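Local coordinates for YecR (PDB 7BGL), which is of little-known function but, as a YecR-family lipoprotein, is probably an accessory outer-membrane-anchored component of the flagellar LP-ring assembly, at residues 24-34 / 56-66. Residues are numbered along the deposited sequence; the frame is centred on the assembly and turned at random.
Sequences VSEASPISGIV and TATRECQQMGY
Met64 lays its thioether across Pro29, the two side chains meeting at about a right angle, with SD 3.4 Å from Pro29 CD and similarly near CB. The chain bends at its last torsion (chi3 -88°), and this turns the methyl back from the proline toward the strand, where CE rests 3.7 Å from Ala27 CB and also meets the backbone around Ser28. Val34 CG2 borders the same methyl from the neighbouring strand, so the Met64 methyl spans residues of both strands just past the end of the helix.

One turn earlier in the helix, Glu60 contributes mostly its aliphatic part. Val34 crosses it at about a right angle, CG2 reaching 3.9 Å from Glu60 CB, while Val24 approaches from the opposing direction and sets CG1 against Glu60 CG. A bend at chi2 (-68°) carries the carboxylate over the edge strand, bringing OE1 to 3.4 Å from Ala27 CB. Val24 CG2 extends the apolar seam to Thr56 CB, whereas Thr56 OG1 is satisfied within its own helix by the carbonyl of Ser53.

Beyond the helix, Tyr66 presents one ring face to Gly32, whose CA makes a CH-pi contact 4.2 Å from the ring centroid, offset toward the rim. Tyr66 OH lies 3.0 Å from Pro29 O, the carbonyl that accepts the turn-closing bond from Gly32 N. Cys61 SG touches Val34 CG2 and forms a disulfide with Cys98, tying the helix to the chain just after strand 87-97.

The axes of helix 56-63 and strand 24-28 cross at -37°. Strands 23-28 and 33-41 form an edge beta hairpin, joined through a type II turn whose last residue, Gly32, begins a G1 bulge with Ile33 opposite Ser28, giving an alpha+beta fold with the helix packed on one end of an antiparallel sheet and secured by a disulfide.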
# COMPACT_ATOMS: atom_id res chain seq x y z
N VAL C 24 35.12 -97.65 33.86
CA VAL C 24 35.73 -96.59 33.07
C VAL C 24 34.78 -96.18 31.96
O VAL C 24 33.99 -96.99 31.46
CB VAL C 24 37.10 -97.05 32.51
CG1 VAL C 24 37.81 -95.88 31.84
CG2 VAL C 24 37.95 -97.66 33.60
N SER C 25 34.85 -94.91 31.57
CA SER C 25 33.99 -94.38 30.52
C SER C 25 34.70 -93.53 29.48
O SER C 25 34.13 -93.29 28.42
CB SER C 25 32.84 -93.56 31.13
OG SER C 25 33.34 -92.61 32.05
N GLU C 26 35.92 -93.06 29.75
CA GLU C 26 36.61 -92.20 28.80
C GLU C 26 38.10 -92.22 29.08
O GLU C 26 38.52 -92.25 30.24
CB GLU C 26 36.08 -90.76 28.86
CG GLU C 26 36.97 -89.75 28.15
CD GLU C 26 36.36 -88.36 28.13
OE1 GLU C 26 35.19 -88.21 28.54
OE2 GLU C 26 37.06 -87.41 27.71
N ALA C 27 38.90 -92.18 28.02
CA ALA C 27 40.36 -92.11 28.14
C ALA C 27 40.88 -91.30 26.95
O ALA C 27 41.10 -91.84 25.87
CB ALA C 27 40.99 -93.50 28.20
N SER C 28 41.07 -90.00 27.18
CA SER C 28 41.52 -89.10 26.12
C SER C 28 42.99 -88.75 26.33
O SER C 28 43.33 -88.08 27.32
CB SER C 28 40.67 -87.83 26.11
OG SER C 28 40.98 -87.00 27.22
N PRO C 29 43.89 -89.19 25.44
CA PRO C 29 45.29 -88.78 25.57
C PRO C 29 45.48 -87.28 25.50
O PRO C 29 46.36 -86.73 26.17
CB PRO C 29 45.98 -89.49 24.39
CG PRO C 29 44.87 -89.81 23.44
CD PRO C 29 43.66 -90.06 24.28
N ILE C 30 44.67 -86.58 24.69
CA ILE C 30 44.72 -85.13 24.66
C ILE C 30 44.36 -84.61 26.04
O ILE C 30 43.22 -84.77 26.51
CB ILE C 30 43.79 -84.57 23.58
CG1 ILE C 30 44.18 -85.11 22.21
CG2 ILE C 30 43.82 -83.05 23.58
CD1 ILE C 30 45.52 -84.61 21.71
N SER C 31 45.32 -83.97 26.71
CA SER C 31 45.23 -83.50 28.08
C SER C 31 45.36 -84.65 29.08
O SER C 31 45.36 -84.39 30.29
CB SER C 31 43.93 -82.73 28.37
OG SER C 31 42.81 -83.59 28.33
N GLY C 32 45.45 -85.90 28.62
CA GLY C 32 45.64 -87.02 29.52
C GLY C 32 44.57 -87.15 30.57
O GLY C 32 44.86 -87.14 31.77
N ILE C 33 43.31 -87.27 30.14
CA ILE C 33 42.17 -87.26 31.04
C ILE C 33 41.50 -88.63 31.01
O ILE C 33 41.17 -89.15 29.94
CB ILE C 33 41.16 -86.16 30.68
CG1 ILE C 33 41.82 -84.78 30.79
CG2 ILE C 33 39.93 -86.24 31.57
CD1 ILE C 33 42.31 -84.46 32.18
N VAL C 34 41.28 -89.21 32.20
CA VAL C 34 40.58 -90.47 32.35
C VAL C 34 39.31 -90.22 33.15
O VAL C 34 39.35 -89.56 34.20
CB VAL C 34 41.46 -91.54 33.03
CG1 VAL C 34 40.64 -92.79 33.31
CG2 VAL C 34 42.66 -91.87 32.16
N THR C 56 42.11 -98.47 38.41
CA THR C 56 41.68 -98.43 37.01
C THR C 56 42.24 -97.22 36.29
O THR C 56 42.64 -97.31 35.12
CB THR C 56 40.15 -98.44 36.94
OG1 THR C 56 39.63 -97.31 37.64
CG2 THR C 56 39.60 -99.72 37.56
N ALA C 57 42.26 -96.06 36.96
CA ALA C 57 42.83 -94.87 36.34
C ALA C 57 44.31 -95.05 36.05
O ALA C 57 44.80 -94.64 34.99
CB ALA C 57 42.59 -93.65 37.24
N THR C 58 45.04 -95.65 36.99
CA THR C 58 46.46 -95.92 36.76
C THR C 58 46.65 -96.88 35.60
O THR C 58 47.56 -96.71 34.78
CB THR C 58 47.10 -96.48 38.03
OG1 THR C 58 46.38 -97.64 38.47
CG2 THR C 58 47.10 -95.43 39.14
N ARG C 59 45.80 -97.91 35.51
CA ARG C 59 45.89 -98.85 34.40
C ARG C 59 45.65 -98.14 33.07
O ARG C 59 46.36 -98.39 32.09
CB ARG C 59 44.90 -99.99 34.58
CG ARG C 59 45.41 -101.13 35.45
CD ARG C 59 44.36 -102.21 35.62
NE ARG C 59 44.70 -103.13 36.69
CZ ARG C 59 43.81 -103.81 37.41
NH1 ARG C 59 42.51 -103.69 37.19
NH2 ARG C 59 44.23 -104.63 38.36
N GLU C 60 44.65 -97.26 33.02
CA GLU C 60 44.38 -96.52 31.79
C GLU C 60 45.54 -95.60 31.43
O GLU C 60 45.93 -95.51 30.25
CB GLU C 60 43.09 -95.72 31.93
CG GLU C 60 41.83 -96.57 31.94
CD GLU C 60 41.57 -97.23 30.60
OE1 GLU C 60 41.76 -96.57 29.56
OE2 GLU C 60 41.17 -98.42 30.58
N CYS C 61 46.11 -94.91 32.42
CA CYS C 61 47.25 -94.04 32.15
C CYS C 61 48.43 -94.85 31.61
O CYS C 61 49.09 -94.43 30.65
CB CYS C 61 47.65 -93.28 33.41
SG CYS C 61 46.35 -92.23 34.12
N GLN C 62 48.70 -96.01 32.21
CA GLN C 62 49.79 -96.85 31.73
C GLN C 62 49.52 -97.34 30.31
O GLN C 62 50.43 -97.37 29.48
CB GLN C 62 49.99 -98.03 32.68
CG GLN C 62 50.63 -97.65 34.01
CD GLN C 62 50.55 -98.77 35.03
OE1 GLN C 62 50.37 -99.94 34.68
NE2 GLN C 62 50.68 -98.41 36.30
N GLN C 63 48.27 -97.73 30.03
CA GLN C 63 47.91 -98.09 28.66
C GLN C 63 48.21 -96.96 27.70
O GLN C 63 48.72 -97.19 26.60
CB GLN C 63 46.43 -98.48 28.59
CG GLN C 63 46.05 -99.30 27.37
CD GLN C 63 44.66 -99.88 27.47
OE1 GLN C 63 43.73 -99.42 26.81
NE2 GLN C 63 44.50 -100.90 28.31
N MET C 64 47.90 -95.73 28.09
CA MET C 64 48.30 -94.55 27.34
C MET C 64 49.75 -94.20 27.70
O MET C 64 50.41 -94.91 28.46
CB MET C 64 47.34 -93.40 27.61
CG MET C 64 46.00 -93.54 26.90
SD MET C 64 45.18 -91.97 26.61
CE MET C 64 44.26 -91.77 28.13
N GLY C 65 50.24 -93.09 27.15
CA GLY C 65 51.63 -92.72 27.37
C GLY C 65 51.92 -92.13 28.73
O GLY C 65 53.10 -91.96 29.07
N TYR C 66 50.90 -91.81 29.51
CA TYR C 66 51.07 -91.20 30.82
C TYR C 66 51.13 -92.28 31.90
O TYR C 66 51.26 -93.48 31.61
CB TYR C 66 49.96 -90.19 31.08
CG TYR C 66 49.77 -89.18 29.96
CD1 TYR C 66 48.93 -89.45 28.89
CD2 TYR C 66 50.43 -87.96 29.99
CE1 TYR C 66 48.76 -88.54 27.87
CE2 TYR C 66 50.26 -87.04 28.97
CZ TYR C 66 49.43 -87.33 27.92
OH TYR C 66 49.25 -86.42 26.91